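Local atomic coordinates of peptide-binding protein (Photobacterium damsela subsp. piscicida, PDB entry 6SQX), a protein that probably acts as a secreted NlpC/P60 cysteine endopeptidase that cleaves the peptidoglycan of potentially competing bacteria. Residues 171-182 / 313-321; 341-349 / 390-398. All coordinates share one frame; numbering follows the deposited sequence.

Interaction 1 comes first along the chain and joins two domains: residues 171-182 of the SH3b1-type domain pack on the 313-321 loop of the NlpC/P60 domain, between helices 298-308 and 326-334. Interaction 2 lies within the NlpC/P60 domain and sets helix 343-349 against strand 395-405 of the antiparallel sheet that also holds strands 382-387 and 408-415. Their centres are about 17 Å apart, yet they touch through Arg341, whose NE is 2.9 Å from Ser179 OG and whose NH2 is 2.9 Å from Leu178 O, both probable hydrogen bonds. Arg341 also forms a salt bridge with Asp323, so this residue, just ahead of helix 343-349, ties the peptidase domain to strand 177-181.

Interaction 1: residues 171-182 / 313-321; sequences YPFDYIQLSALW and YGWGGMDFN. With EDO (1,2-ethanediol), chain P.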
# COMPACT_ATOMS: atom_id res chain seq x y z
N TYR A 171 11.79 -7.05 12.60
CA TYR A 171 10.99 -7.42 11.44
C TYR A 171 9.50 -7.27 11.78
O TYR A 171 9.08 -7.62 12.88
CB TYR A 171 11.31 -8.88 11.05
CG TYR A 171 10.58 -9.33 9.81
CD1 TYR A 171 11.13 -9.15 8.55
CD2 TYR A 171 9.33 -9.95 9.91
CE1 TYR A 171 10.46 -9.59 7.38
CE2 TYR A 171 8.64 -10.34 8.78
CZ TYR A 171 9.20 -10.17 7.51
OH TYR A 171 8.49 -10.57 6.39
N PRO A 172 8.68 -6.72 10.86
CA PRO A 172 8.99 -6.38 9.46
C PRO A 172 9.42 -4.91 9.27
O PRO A 172 9.41 -4.43 8.12
CB PRO A 172 7.63 -6.61 8.75
CG PRO A 172 6.57 -6.15 9.81
CD PRO A 172 7.21 -6.71 11.12
N PHE A 173 9.75 -4.21 10.36
CA PHE A 173 10.01 -2.77 10.31
C PHE A 173 11.45 -2.45 9.87
O PHE A 173 12.24 -1.84 10.60
CB PHE A 173 9.68 -2.17 11.67
CG PHE A 173 8.24 -2.29 12.03
CD1 PHE A 173 7.28 -1.46 11.43
CD2 PHE A 173 7.78 -3.32 12.88
CE1 PHE A 173 5.91 -1.60 11.70
CE2 PHE A 173 6.42 -3.45 13.18
CZ PHE A 173 5.48 -2.60 12.58
N ASP A 174 11.75 -2.87 8.63
CA ASP A 174 12.96 -2.44 7.92
C ASP A 174 12.65 -1.10 7.28
O ASP A 174 11.87 -1.03 6.34
CB ASP A 174 13.26 -3.49 6.84
CG ASP A 174 14.36 -3.05 5.87
OD1 ASP A 174 14.99 -1.98 6.08
OD2 ASP A 174 14.60 -3.78 4.89
N TYR A 175 13.26 -0.03 7.80
CA TYR A 175 12.84 1.29 7.35
C TYR A 175 13.28 1.62 5.93
O TYR A 175 12.77 2.60 5.37
CB TYR A 175 13.29 2.35 8.37
CG TYR A 175 12.49 2.19 9.64
CD1 TYR A 175 11.13 2.54 9.68
CD2 TYR A 175 13.02 1.56 10.76
CE1 TYR A 175 10.36 2.32 10.85
CE2 TYR A 175 12.28 1.36 11.91
CZ TYR A 175 10.95 1.73 11.93
OH TYR A 175 10.20 1.52 13.07
N ILE A 176 14.18 0.82 5.34
CA ILE A 176 14.53 0.98 3.92
C ILE A 176 13.39 0.53 3.02
O ILE A 176 13.33 0.93 1.85
CB ILE A 176 15.82 0.20 3.58
CG1 ILE A 176 16.94 0.54 4.56
CG2 ILE A 176 16.24 0.43 2.13
CD1 ILE A 176 17.31 2.00 4.61
N GLN A 177 12.47 -0.30 3.52
CA GLN A 177 11.42 -0.88 2.70
C GLN A 177 10.28 0.12 2.50
O GLN A 177 9.68 0.58 3.49
CB GLN A 177 10.93 -2.15 3.37
CG GLN A 177 9.78 -2.86 2.56
CD GLN A 177 10.15 -3.07 1.06
OE1 GLN A 177 11.32 -3.41 0.73
NE2 GLN A 177 9.18 -2.81 0.15
N LEU A 178 9.95 0.45 1.24
CA LEU A 178 8.94 1.49 1.01
C LEU A 178 7.62 0.98 0.44
O LEU A 178 6.54 1.37 0.94
CB LEU A 178 9.48 2.52 0.02
CG LEU A 178 10.68 3.32 0.53
CD1 LEU A 178 11.09 4.36 -0.54
CD2 LEU A 178 10.40 4.03 1.89
N SER A 179 7.65 0.19 -0.64
CA SER A 179 6.42 -0.20 -1.32
C SER A 179 6.64 -1.52 -2.05
O SER A 179 7.78 -1.92 -2.29
CB SER A 179 6.00 0.83 -2.37
OG SER A 179 5.77 2.08 -1.73
N ALA A 180 5.53 -2.15 -2.45
CA ALA A 180 5.59 -3.33 -3.31
C ALA A 180 4.86 -2.98 -4.60
O ALA A 180 3.65 -2.72 -4.57
CB ALA A 180 4.87 -4.51 -2.65
N LEU A 181 5.58 -2.98 -5.73
CA LEU A 181 5.00 -2.68 -7.04
C LEU A 181 4.87 -3.93 -7.88
O LEU A 181 5.81 -4.73 -7.96
CB LEU A 181 5.83 -1.63 -7.82
CG LEU A 181 5.99 -0.24 -7.22
CD1 LEU A 181 6.88 0.63 -8.11
CD2 LEU A 181 4.65 0.40 -7.00
N TRP A 182 3.74 -4.07 -8.55
CA TRP A 182 3.46 -5.29 -9.28
C TRP A 182 3.90 -5.22 -10.74
O TRP A 182 3.91 -4.15 -11.36
CB TRP A 182 1.95 -5.56 -9.23
CG TRP A 182 1.41 -5.47 -7.84
CD1 TRP A 182 0.44 -4.64 -7.40
CD2 TRP A 182 1.86 -6.20 -6.68
NE1 TRP A 182 0.25 -4.78 -6.05
CE2 TRP A 182 1.10 -5.74 -5.57
CE3 TRP A 182 2.85 -7.17 -6.46
CZ2 TRP A 182 1.27 -6.24 -4.28
CZ3 TRP A 182 3.00 -7.68 -5.16
CH2 TRP A 182 2.22 -7.21 -4.09
N TYR A 313 1.10 -8.77 8.21
CA TYR A 313 1.44 -7.34 8.13
C TYR A 313 2.88 -7.20 7.66
O TYR A 313 3.82 -7.66 8.32
CB TYR A 313 1.30 -6.73 9.52
CG TYR A 313 1.61 -5.23 9.54
CD1 TYR A 313 2.93 -4.76 9.66
CD2 TYR A 313 0.57 -4.30 9.39
CE1 TYR A 313 3.21 -3.40 9.66
CE2 TYR A 313 0.85 -2.93 9.38
CZ TYR A 313 2.15 -2.52 9.51
OH TYR A 313 2.45 -1.13 9.51
N GLY A 314 3.06 -6.49 6.53
CA GLY A 314 4.40 -6.20 6.03
C GLY A 314 4.65 -4.70 5.97
O GLY A 314 4.11 -4.04 5.07
N TRP A 315 5.44 -4.15 6.91
CA TRP A 315 5.80 -2.73 6.84
C TRP A 315 6.35 -2.39 5.46
O TRP A 315 7.26 -3.05 4.97
CB TRP A 315 6.86 -2.41 7.91
CG TRP A 315 7.37 -1.01 7.77
CD1 TRP A 315 8.57 -0.63 7.24
CD2 TRP A 315 6.68 0.18 8.16
NE1 TRP A 315 8.64 0.75 7.26
CE2 TRP A 315 7.50 1.26 7.80
CE3 TRP A 315 5.43 0.43 8.72
CZ2 TRP A 315 7.15 2.60 8.08
CZ3 TRP A 315 5.07 1.74 8.99
CH2 TRP A 315 5.92 2.82 8.65
N GLY A 316 5.82 -1.33 4.86
CA GLY A 316 6.36 -0.93 3.56
C GLY A 316 6.16 -1.93 2.43
O GLY A 316 6.81 -1.83 1.39
N GLY A 317 5.28 -2.93 2.61
CA GLY A 317 5.16 -3.98 1.61
C GLY A 317 6.21 -5.07 1.74
O GLY A 317 6.40 -5.85 0.80
N MET A 318 6.89 -5.14 2.89
CA MET A 318 7.94 -6.13 3.15
C MET A 318 7.50 -7.53 2.73
O MET A 318 6.47 -8.05 3.18
CB MET A 318 8.30 -6.16 4.65
CG MET A 318 9.59 -6.90 5.00
SD MET A 318 11.06 -5.93 4.58
CE MET A 318 12.32 -6.86 5.50
N ASP A 319 8.33 -8.15 1.90
CA ASP A 319 8.11 -9.53 1.45
C ASP A 319 6.79 -9.69 0.71
O ASP A 319 6.26 -10.82 0.63
CB ASP A 319 8.25 -10.52 2.61
CG ASP A 319 9.70 -10.66 3.06
OD1 ASP A 319 10.58 -10.76 2.17
OD2 ASP A 319 10.00 -10.67 4.29
N PHE A 320 6.28 -8.60 0.12
CA PHE A 320 5.07 -8.60 -0.70
C PHE A 320 3.80 -8.78 0.12
O PHE A 320 2.72 -9.00 -0.45
CB PHE A 320 5.17 -9.54 -1.91
CG PHE A 320 6.34 -9.18 -2.80
CD1 PHE A 320 6.27 -8.07 -3.61
CD2 PHE A 320 7.51 -9.93 -2.77
CE1 PHE A 320 7.35 -7.72 -4.46
CE2 PHE A 320 8.60 -9.61 -3.60
CZ PHE A 320 8.52 -8.51 -4.46
N ASN A 321 3.92 -8.60 1.44
CA ASN A 321 2.76 -8.51 2.33
C ASN A 321 2.49 -7.03 2.64
O ASN A 321 3.43 -6.28 2.93
CB ASN A 321 3.02 -9.29 3.63
CG ASN A 321 3.12 -10.78 3.39
OD1 ASN A 321 2.41 -11.33 2.54
ND2 ASN A 321 4.05 -11.42 4.09
C1 EDO P . 6.19 1.83 13.25
O1 EDO P . 7.16 2.57 12.52
C2 EDO P . 7.00 0.86 14.09
O2 EDO P . 6.15 0.18 15.02
O HOH W 1 5.64 -11.43 6.79
O HOH W 2 5.94 -9.39 5.54
O HOH W 3 10.11 2.55 5.46
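Pro172 and Phe173 meet Tyr313 and Trp315 where the SH3-type domain packs on a loop of the NlpC/P60 domain. A cis peptide bond precedes Pro172, whose CG lies at the edge of the Tyr313 ring, 3.9 Å from CD1. The Phe173 ring brings CE1 to 3.6 Å from Trp315 CE3, its plane inclined at 45° to the five-membered ring of the indole; Phe173, Tyr175, Tyr313 and Trp315 form an aromatic cluster. Trp315 CG stands anti to the backbone N (chi1 173°), which puts one indole face against Phe173 CD1 and Tyr175 CE1, both offset toward its rim. Its NE1 donates to a water that also bonds Tyr175 O and Gln177 O, so the polar edge of the ring is satisfied.

In the conformer given, Met318, a flexible thioether, reaches between Tyr171 and Asp174, its CE 3.7 Å from Asp174 CB. At the exposed end of the contact, Tyr171 OH donates to the anti lone pair of Asp319 OD2 at 2.6 Å, and two waters donate to the same hydroxyl. Gln177 turns its amide inward: NE2 gives Gly316 O a fairly straight 2.8 Å bond (165°), in the plane of its own amide but above the carbonyl plane. Gly316 suits this place because a CB would collide with Gln177 O. Farther along, Phe320 CD1 packs 3.6 Å from Trp182 CZ3.

The chemistry is thus mainly apolar and aromatic, punctuated by a few directional bonds. Tyr313 OH bonds the oxidised cysteine at position 324, so the domain interface adjoins the environment of that modified residue.

Interaction 2: residues 341-349 / 390-398; sequences RSSFYQANY and KTSTSHIGL. With EDO (1,2-ethanediol), chain L.
Ser343 and Thr393 join a helix to a sheet within the NlpC/P60 domain: the first turn of helix 343-349 lies against the approach to strand 395-398, the two axes 8.8 Å apart at closest and inclined at 53°. The hydroxyls Ser343 OG and Thr393 OG1 are hydrogen-bonded at 2.9 Å. Both sit between their own backbone N and carbonyl carbon (chi1 63° and 56°), which turns the two small polar groups to face each other.

The tight part lies beside this pair. Ile396 is a branched wedge: CG2 rests 3.7 Å from Ser343 CB, while CD1 reaches Gln346 OE1 at 3.5 Å. That oxygen is buried without a polar partner, whereas NE2 of the same amide bonds Pro340 O and Ser325 O and so fixes its rotation. Ala347, small enough to let the helix come close, packs on Ser385 and Ile353, and Leu328 of helix 326-334 touches Ile396.

Toward Thr391 the contact is looser and more watery. The Phe344 ring presents its edge to Thr391 O, and Asn348 ND2 lies over one of its faces. Ser394, in the bulge at the start of the strand, points away from the helix and is hydrogen-bonded to an ethanediol, probably from the crystallisation liquor. Asn348 ND2, which also donates to Phe344 O, is linked to Thr391 by a water that accepts from ND2 at 3.0 Å and donates to Thr391 O at 2.6 Å.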
# COMPACT_ATOMS: atom_id res chain seq x y z
N ARG A 341 -0.10 6.31 -1.63
CA ARG A 341 0.59 5.20 -0.99
C ARG A 341 0.40 5.17 0.53
O ARG A 341 0.21 4.08 1.11
CB ARG A 341 2.07 5.28 -1.32
CG ARG A 341 2.96 4.36 -0.48
CD ARG A 341 2.71 2.89 -0.81
NE ARG A 341 3.53 2.03 0.04
CZ ARG A 341 3.11 1.48 1.18
NH1 ARG A 341 1.89 1.74 1.62
NH2 ARG A 341 3.92 0.68 1.85
N SER A 342 0.55 6.31 1.21
CA SER A 342 0.65 6.29 2.66
C SER A 342 -0.59 6.85 3.35
O SER A 342 -1.41 7.56 2.76
CB SER A 342 1.91 7.02 3.13
OG SER A 342 3.06 6.40 2.55
N SER A 343 -0.72 6.50 4.64
CA SER A 343 -1.93 6.85 5.39
C SER A 343 -2.19 8.35 5.44
O SER A 343 -3.36 8.77 5.34
CB SER A 343 -1.91 6.27 6.82
OG SER A 343 -0.84 6.80 7.58
N PHE A 344 -1.15 9.17 5.63
CA PHE A 344 -1.38 10.62 5.71
C PHE A 344 -1.93 11.14 4.39
O PHE A 344 -2.86 11.97 4.37
CB PHE A 344 -0.07 11.34 6.03
CG PHE A 344 -0.21 12.84 5.98
CD1 PHE A 344 -0.64 13.55 7.09
CD2 PHE A 344 0.06 13.53 4.80
CE1 PHE A 344 -0.79 14.95 7.05
CE2 PHE A 344 -0.08 14.92 4.76
CZ PHE A 344 -0.51 15.62 5.88
N TYR A 345 -1.37 10.68 3.27
CA TYR A 345 -1.84 11.18 1.99
C TYR A 345 -3.21 10.62 1.63
O TYR A 345 -4.01 11.31 0.99
CB TYR A 345 -0.79 10.93 0.90
CG TYR A 345 0.43 11.80 1.12
CD1 TYR A 345 0.45 13.11 0.67
CD2 TYR A 345 1.55 11.31 1.80
CE1 TYR A 345 1.56 13.91 0.89
CE2 TYR A 345 2.67 12.10 2.02
CZ TYR A 345 2.67 13.40 1.57
OH TYR A 345 3.75 14.20 1.78
N GLN A 346 -3.50 9.37 2.04
CA GLN A 346 -4.86 8.85 1.84
C GLN A 346 -5.86 9.68 2.62
O GLN A 346 -6.88 10.14 2.06
CB GLN A 346 -4.93 7.37 2.27
CG GLN A 346 -4.10 6.46 1.35
CD GLN A 346 -4.15 5.01 1.76
OE1 GLN A 346 -4.57 4.69 2.87
NE2 GLN A 346 -3.67 4.15 0.89
N ALA A 347 -5.57 9.91 3.91
CA ALA A 347 -6.51 10.62 4.77
C ALA A 347 -6.77 12.04 4.27
O ALA A 347 -7.90 12.53 4.35
CB ALA A 347 -5.99 10.68 6.19
N ASN A 348 -5.74 12.71 3.75
CA ASN A 348 -5.86 14.11 3.37
C ASN A 348 -6.19 14.33 1.90
O ASN A 348 -6.75 15.39 1.57
CB ASN A 348 -4.58 14.84 3.78
CG ASN A 348 -4.54 15.09 5.26
OD1 ASN A 348 -5.06 16.11 5.73
ND2 ASN A 348 -3.92 14.19 6.01
N TYR A 349 -5.88 13.40 1.01
CA TYR A 349 -6.01 13.66 -0.42
C TYR A 349 -6.91 12.70 -1.17
O TYR A 349 -7.15 12.91 -2.36
CB TYR A 349 -4.63 13.71 -1.12
CG TYR A 349 -3.77 14.84 -0.54
CD1 TYR A 349 -3.97 16.17 -0.93
CD2 TYR A 349 -2.78 14.57 0.40
CE1 TYR A 349 -3.22 17.17 -0.37
CE2 TYR A 349 -2.05 15.58 0.97
CZ TYR A 349 -2.25 16.88 0.56
OH TYR A 349 -1.50 17.89 1.12
N LYS A 390 -2.76 15.95 16.17
CA LYS A 390 -3.92 16.37 15.38
C LYS A 390 -3.78 16.00 13.91
O LYS A 390 -4.74 15.52 13.28
CB LYS A 390 -4.14 17.88 15.53
CG LYS A 390 -5.36 18.40 14.75
CD LYS A 390 -5.67 19.89 15.02
CE LYS A 390 -4.54 20.78 14.56
NZ LYS A 390 -4.90 22.24 14.74
N THR A 391 -2.59 16.21 13.33
CA THR A 391 -2.43 16.06 11.88
C THR A 391 -1.68 14.80 11.46
O THR A 391 -1.71 14.46 10.27
CB THR A 391 -1.73 17.28 11.29
OG1 THR A 391 -0.44 17.42 11.88
CG2 THR A 391 -2.56 18.54 11.56
N SER A 392 -1.02 14.09 12.36
CA SER A 392 -0.28 12.93 11.88
C SER A 392 -1.13 11.67 11.90
O SER A 392 -2.15 11.57 12.59
CB SER A 392 0.99 12.72 12.70
OG SER A 392 0.66 12.33 14.02
N THR A 393 -0.73 10.71 11.08
CA THR A 393 -1.41 9.43 11.07
C THR A 393 -0.41 8.30 11.20
O THR A 393 0.67 8.33 10.61
CB THR A 393 -2.25 9.24 9.77
OG1 THR A 393 -1.41 9.39 8.63
CG2 THR A 393 -3.43 10.26 9.70
N SER A 394 -0.78 7.30 11.99
CA SER A 394 0.01 6.09 12.13
C SER A 394 -0.80 4.82 11.93
O SER A 394 -0.23 3.73 12.04
CB SER A 394 0.71 6.07 13.48
OG SER A 394 -0.23 6.29 14.50
N HIS A 395 -2.08 4.93 11.61
CA HIS A 395 -2.87 3.76 11.24
C HIS A 395 -4.04 4.23 10.39
O HIS A 395 -4.48 5.38 10.50
CB HIS A 395 -3.40 2.98 12.46
CG HIS A 395 -4.01 1.68 12.08
ND1 HIS A 395 -3.35 0.75 11.30
CD2 HIS A 395 -5.25 1.18 12.30
CE1 HIS A 395 -4.15 -0.29 11.09
NE2 HIS A 395 -5.30 -0.06 11.69
N ILE A 396 -4.53 3.34 9.52
CA ILE A 396 -5.70 3.66 8.71
C ILE A 396 -6.43 2.36 8.42
O ILE A 396 -5.81 1.29 8.34
CB ILE A 396 -5.28 4.46 7.44
CG1 ILE A 396 -6.50 5.05 6.72
CG2 ILE A 396 -4.44 3.57 6.48
CD1 ILE A 396 -6.05 6.15 5.70
N GLY A 397 -7.75 2.45 8.26
CA GLY A 397 -8.54 1.30 7.84
C GLY A 397 -9.77 1.74 7.07
O GLY A 397 -10.07 2.94 6.95
N LEU A 398 -10.48 0.77 6.51
CA LEU A 398 -11.67 1.02 5.69
C LEU A 398 -12.91 0.77 6.55
O LEU A 398 -13.20 -0.37 6.91
CB LEU A 398 -11.68 0.11 4.46
CG LEU A 398 -12.92 0.24 3.56
CD1 LEU A 398 -12.98 1.65 2.98
CD2 LEU A 398 -12.91 -0.84 2.48
C1 EDO L . -2.59 4.51 16.20
O1 EDO L . -1.22 4.23 15.86
C2 EDO L . -2.63 5.26 17.53
O2 EDO L . -1.90 6.49 17.42
O HOH W 4 -3.95 14.59 8.96